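Long-range contact in glucosamine--fructose-6-phosphate aminotransferase [isomerizing] (Francisella tularensis subsp. tularensis, PDB 3TBF), which probably converts fructose 6-phosphate and glutamine to glucosamine 6-phosphate and glutamate, this C-terminal fragment supplying the sugar-phosphate isomerase part of the enzyme: residues 125-139 and 145-157. Numbering follows the deposited sequence.
Sequences KKQNYVGSMCICNVP and RESDIAFMTKAGV
Met133 to Cys136 pair in parallel register with Ile149 to Met152, the axes of strands 131-136 and 149-152 approaching to 4.6 Å with N-to-C directions 19° apart. Cys134 and Cys136 each donate N-H, to Ile149 O and Phe151 O, while Ser132 O, Cys134 O and Cys136 O accept from Ile149, Phe151 and Thr153. Side chains close both ends. At the start, Ser132 and Asp148 exchange bonds: Ser132 N comes onto Asp148 OD2 (3.0 Å) from 55° outside the carboxylate plane, and Ser132 OG takes Asp148 N at 3.1 Å. Lys125 NZ, level with the carbonyl group, takes a lone pair of Glu146 O (2.6 Å). At the far end the Asn137 amide, its CG anti to the backbone N (chi1 -161°), spans the loop after the second strand. OD1 accepts from Thr153 OG1 (2.7 Å) and Ala155 N (2.9 Å), both from one face of its plane, and ND2 donates to Gly156 O, nearly within the amide plane; three bonds fix the group's rotation. The folded chain of selenomethionine Met152 brings CE against the Pro139 ring, closest to Pro139 N (3.1 Å, a tight fit), with CD at 3.5 Å. The pair belongs to a right-handed beta-alpha-beta crossover of the SIS domain's parallel sheet: helix 142-146 packs on Cys134, Cys136, Ala150 and Met152, helix 165-184 on selenomethionine Met133 and Phe151, and strand 103-109 flanks 131-136 opposite the outermost strand 149-152.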
loop_
_atom_site.group_PDB
_atom_site.type_symbol
_atom_site.label_atom_id
_atom_site.label_comp_id
_atom_site.label_asym_id
_atom_site.label_seq_id
_atom_site.Cartn_x
_atom_site.Cartn_y
_atom_site.Cartn_z
ATOM N N LYS A 125 -21.027 9.350 8.414
ATOM C CA LYS A 125 -22.000 10.140 9.184
ATOM C C LYS A 125 -22.856 9.304 10.136
ATOM O O LYS A 125 -23.417 9.831 11.077
ATOM C CB LYS A 125 -22.886 10.962 8.250
ATOM C CG LYS A 125 -22.248 12.325 8.031
ATOM C CD LYS A 125 -22.488 12.823 6.686
ATOM C CE LYS A 125 -21.908 14.210 6.552
ATOM N NZ LYS A 125 -22.845 15.016 5.722
ATOM N N LYS A 126 -22.907 8.005 9.894
ATOM C CA LYS A 126 -23.465 7.057 10.835
ATOM C C LYS A 126 -22.420 6.484 11.790
ATOM O O LYS A 126 -22.744 5.573 12.516
ATOM C CB LYS A 126 -24.031 5.871 10.082
ATOM C CG LYS A 126 -25.154 6.237 9.130
ATOM C CD LYS A 126 -25.195 5.255 7.971
ATOM C CE LYS A 126 -26.201 5.691 6.919
ATOM N NZ LYS A 126 -26.322 4.637 5.866
ATOM N N GLN A 127 -21.184 6.983 11.796
ATOM C CA GLN A 127 -20.156 6.366 12.627
ATOM C C GLN A 127 -19.675 7.368 13.652
ATOM O O GLN A 127 -20.092 8.519 13.686
ATOM C CB GLN A 127 -19.015 5.813 11.755
ATOM C CG GLN A 127 -19.452 4.608 10.895
ATOM C CD GLN A 127 -18.343 4.012 10.012
ATOM O OE1 GLN A 127 -18.069 2.798 10.064
ATOM N NE2 GLN A 127 -17.732 4.846 9.184
ATOM N N ASN A 128 -18.764 6.921 14.483
ATOM C CA ASN A 128 -18.266 7.709 15.581
ATOM C C ASN A 128 -17.289 8.851 15.233
ATOM O O ASN A 128 -16.408 9.147 16.021
ATOM C CB ASN A 128 -17.557 6.732 16.523
ATOM C CG ASN A 128 -17.398 7.272 17.917
ATOM O OD1 ASN A 128 -18.164 8.165 18.348
ATOM N ND2 ASN A 128 -16.408 6.733 18.649
ATOM N N TYR A 129 -17.398 9.496 14.089
ATOM C CA TYR A 129 -16.416 10.564 13.809
ATOM C C TYR A 129 -16.886 11.863 14.448
ATOM O O TYR A 129 -18.092 12.072 14.592
ATOM C CB TYR A 129 -16.245 10.806 12.312
ATOM C CG TYR A 129 -15.615 9.668 11.564
ATOM C CD1 TYR A 129 -14.247 9.533 11.517
ATOM C CD2 TYR A 129 -16.382 8.741 10.890
ATOM C CE1 TYR A 129 -13.637 8.509 10.814
ATOM C CE2 TYR A 129 -15.796 7.705 10.197
ATOM C CZ TYR A 129 -14.412 7.600 10.154
ATOM O OH TYR A 129 -13.818 6.570 9.463
ATOM N N VAL A 130 -15.950 12.736 14.807
ATOM C CA VAL A 130 -16.300 14.034 15.368
ATOM C C VAL A 130 -16.789 14.987 14.274
ATOM O O VAL A 130 -17.502 15.954 14.537
ATOM C CB VAL A 130 -15.109 14.674 16.135
ATOM C CG1 VAL A 130 -14.687 13.791 17.295
ATOM C CG2 VAL A 130 -13.913 14.929 15.227
ATOM N N GLY A 131 -16.380 14.713 13.044
ATOM C CA GLY A 131 -16.773 15.543 11.904
ATOM C C GLY A 131 -16.014 15.216 10.632
ATOM O O GLY A 131 -15.263 14.246 10.588
ATOM N N SER A 132 -16.219 16.021 9.599
ATOM C CA SER A 132 -15.592 15.791 8.297
ATOM C C SER A 132 -14.998 17.068 7.692
ATOM O O SER A 132 -15.473 18.188 7.935
ATOM C CB SER A 132 -16.602 15.199 7.316
ATOM O OG SER A 132 -17.774 15.995 7.275
HETATM N N MSE A 133 -13.954 16.876 6.894
HETATM C CA MSE A 133 -13.316 17.962 6.183
HETATM C C MSE A 133 -12.997 17.482 4.802
HETATM O O MSE A 133 -12.505 16.405 4.640
HETATM C CB MSE A 133 -12.029 18.392 6.864
HETATM C CG MSE A 133 -11.266 19.453 6.053
HETATM SE SE MSE A 133 -9.707 20.125 6.983
HETATM C CE MSE A 133 -8.400 18.673 6.531
ATOM N N CYS A 134 -13.249 18.302 3.811
ATOM C CA CYS A 134 -12.897 17.985 2.457
ATOM C C CYS A 134 -11.754 18.836 1.978
ATOM O O CYS A 134 -11.782 20.046 2.132
ATOM C CB CYS A 134 -14.067 18.267 1.515
ATOM S SG CYS A 134 -13.563 17.722 -0.156
ATOM N N ILE A 135 -10.757 18.218 1.372
ATOM C CA ILE A 135 -9.762 18.972 0.601
ATOM C C ILE A 135 -10.157 18.873 -0.862
ATOM O O ILE A 135 -9.943 17.838 -1.493
ATOM C CB ILE A 135 -8.377 18.412 0.759
ATOM C CG1 ILE A 135 -8.052 18.339 2.233
ATOM C CG2 ILE A 135 -7.335 19.189 -0.053
ATOM C CD1 ILE A 135 -6.884 18.936 2.555
ATOM N N CYS A 136 -10.772 19.935 -1.396
ATOM C CA CYS A 136 -11.412 19.812 -2.733
ATOM C C CYS A 136 -11.073 21.004 -3.586
ATOM O O CYS A 136 -10.674 22.017 -3.067
ATOM C CB CYS A 136 -12.941 19.581 -2.622
ATOM S SG CYS A 136 -13.931 19.525 -4.264
ATOM N N ASN A 137 -11.215 20.845 -4.896
ATOM C CA ASN A 137 -10.927 21.897 -5.873
ATOM C C ASN A 137 -12.165 22.601 -6.483
ATOM O O ASN A 137 -12.054 23.698 -7.026
ATOM C CB ASN A 137 -10.077 21.367 -7.020
ATOM C CG ASN A 137 -9.380 22.496 -7.777
ATOM O OD1 ASN A 137 -8.726 23.325 -7.167
ATOM N ND2 ASN A 137 -9.517 22.517 -9.090
ATOM N N VAL A 138 -13.321 21.965 -6.393
ATOM C CA VAL A 138 -14.558 22.474 -6.992
ATOM C C VAL A 138 -15.513 22.846 -5.882
ATOM O O VAL A 138 -16.102 21.966 -5.256
ATOM C CB VAL A 138 -15.220 21.418 -7.875
ATOM C CG1 VAL A 138 -16.660 21.910 -8.351
ATOM C CG2 VAL A 138 -14.287 21.051 -9.028
ATOM N N PRO A 139 -15.676 24.150 -5.623
ATOM C CA PRO A 139 -16.636 24.543 -4.597
ATOM C C PRO A 139 -18.034 24.266 -5.106
ATOM O O PRO A 139 -18.320 24.363 -6.327
ATOM C CB PRO A 139 -16.400 26.059 -4.421
ATOM C CG PRO A 139 -15.827 26.524 -5.724
ATOM C CD PRO A 139 -15.110 25.305 -6.338
ATOM N N ARG A 145 -20.337 20.221 -0.080
ATOM C CA ARG A 145 -21.630 20.447 0.575
ATOM C C ARG A 145 -21.856 19.514 1.765
ATOM O O ARG A 145 -22.367 19.894 2.798
ATOM C CB ARG A 145 -22.785 20.330 -0.422
ATOM C CG ARG A 145 -22.718 21.386 -1.540
ATOM C CD ARG A 145 -23.979 21.351 -2.433
ATOM N NE ARG A 145 -24.208 20.021 -2.986
ATOM C CZ ARG A 145 -23.885 19.620 -4.203
ATOM N NH1 ARG A 145 -23.295 20.434 -5.056
ATOM N NH2 ARG A 145 -24.171 18.380 -4.569
ATOM N N GLU A 146 -21.429 18.280 1.625
ATOM C CA GLU A 146 -21.755 17.316 2.629
ATOM C C GLU A 146 -20.737 17.236 3.730
ATOM O O GLU A 146 -21.004 16.558 4.710
ATOM C CB GLU A 146 -21.996 15.994 1.996
ATOM C CG GLU A 146 -23.196 16.051 1.086
ATOM C CD GLU A 146 -23.442 14.725 0.398
ATOM O OE1 GLU A 146 -23.338 13.675 1.079
ATOM O OE2 GLU A 146 -23.753 14.723 -0.824
ATOM N N SER A 147 -19.610 17.940 3.618
ATOM C CA SER A 147 -18.627 17.934 4.688
ATOM C C SER A 147 -18.881 19.084 5.667
ATOM O O SER A 147 -19.499 20.068 5.318
ATOM C CB SER A 147 -17.205 18.042 4.112
ATOM O OG SER A 147 -16.951 16.950 3.254
ATOM N N ASP A 148 -18.375 18.972 6.889
ATOM C CA ASP A 148 -18.479 20.076 7.827
ATOM C C ASP A 148 -17.629 21.254 7.416
ATOM O O ASP A 148 -18.020 22.385 7.609
ATOM C CB ASP A 148 -18.033 19.652 9.212
ATOM C CG ASP A 148 -18.903 18.578 9.789
ATOM O OD1 ASP A 148 -20.093 18.527 9.412
ATOM O OD2 ASP A 148 -18.404 17.818 10.624
ATOM N N ILE A 149 -16.447 20.992 6.882
ATOM C CA ILE A 149 -15.560 22.055 6.470
ATOM C C ILE A 149 -14.810 21.676 5.200
ATOM O O ILE A 149 -14.548 20.510 4.934
ATOM C CB ILE A 149 -14.614 22.444 7.622
ATOM C CG1 ILE A 149 -13.767 21.280 8.116
ATOM C CG2 ILE A 149 -15.403 22.904 8.841
ATOM C CD1 ILE A 149 -12.780 21.753 9.196
ATOM N N ALA A 150 -14.459 22.669 4.423
ATOM C CA ALA A 150 -13.819 22.462 3.158
ATOM C C ALA A 150 -12.605 23.383 3.075
ATOM O O ALA A 150 -12.724 24.568 3.215
ATOM C CB ALA A 150 -14.776 22.785 2.054
ATOM N N PHE A 151 -11.438 22.811 2.892
ATOM C CA PHE A 151 -10.271 23.541 2.500
ATOM C C PHE A 151 -10.146 23.433 0.970
ATOM O O PHE A 151 -9.956 22.338 0.440
ATOM C CB PHE A 151 -9.039 22.969 3.156
ATOM C CG PHE A 151 -7.819 23.722 2.829
ATOM C CD1 PHE A 151 -7.499 24.026 1.497
ATOM C CD2 PHE A 151 -6.995 24.189 3.813
ATOM C CE1 PHE A 151 -6.367 24.758 1.159
ATOM C CE2 PHE A 151 -5.864 24.956 3.473
ATOM C CZ PHE A 151 -5.556 25.216 2.135
HETATM N N MSE A 152 -10.231 24.579 0.277
HETATM C CA MSE A 152 -10.234 24.587 -1.159
HETATM C C MSE A 152 -8.801 24.768 -1.678
HETATM O O MSE A 152 -8.101 25.655 -1.268
HETATM C CB MSE A 152 -11.085 25.761 -1.674
HETATM C CG MSE A 152 -12.511 25.820 -1.133
HETATM SE SE MSE A 152 -13.486 24.132 -1.447
HETATM C CE MSE A 152 -13.451 24.266 -3.431
ATOM N N THR A 153 -8.388 23.912 -2.592
ATOM C CA THR A 153 -7.206 24.132 -3.379
ATOM C C THR A 153 -7.551 25.156 -4.460
ATOM O O THR A 153 -8.695 25.430 -4.702
ATOM C CB THR A 153 -6.742 22.821 -4.029
ATOM O OG1 THR A 153 -7.832 22.275 -4.806
ATOM C CG2 THR A 153 -6.308 21.804 -2.954
ATOM N N LYS A 154 -6.551 25.775 -5.061
ATOM C CA LYS A 154 -6.790 26.685 -6.160
ATOM C C LYS A 154 -6.055 26.149 -7.340
ATOM O O LYS A 154 -5.137 26.786 -7.829
ATOM C CB LYS A 154 -6.238 28.049 -5.893
ATOM C CG LYS A 154 -6.688 28.727 -4.620
ATOM C CD LYS A 154 -8.105 28.503 -4.314
ATOM C CE LYS A 154 -8.676 29.674 -3.665
ATOM N NZ LYS A 154 -9.629 29.311 -2.628
ATOM N N ALA A 155 -6.409 24.959 -7.771
ATOM C CA ALA A 155 -5.769 24.394 -8.922
ATOM C C ALA A 155 -6.354 24.921 -10.253
ATOM O O ALA A 155 -5.659 24.857 -11.270
ATOM C CB ALA A 155 -5.816 22.875 -8.857
ATOM N N GLY A 156 -7.570 25.473 -10.263
ATOM C CA GLY A 156 -8.268 25.752 -11.525
ATOM C C GLY A 156 -8.671 24.433 -12.150
ATOM O O GLY A 156 -8.701 23.445 -11.468
ATOM N N VAL A 157 -8.931 24.400 -13.448
ATOM C CA VAL A 157 -9.487 23.225 -14.102
ATOM C C VAL A 157 -8.381 22.411 -14.752
ATOM O O VAL A 157 -7.399 23.001 -15.245
ATOM C CB VAL A 157 -10.480 23.679 -15.232
ATOM C CG1 VAL A 157 -11.191 22.478 -15.835
ATOM C CG2 VAL A 157 -11.486 24.725 -14.700
HETATM O O HOH W 1 -14.984 14.934 4.090
HETATM O O HOH W 2 -11.174 25.924 -5.845
#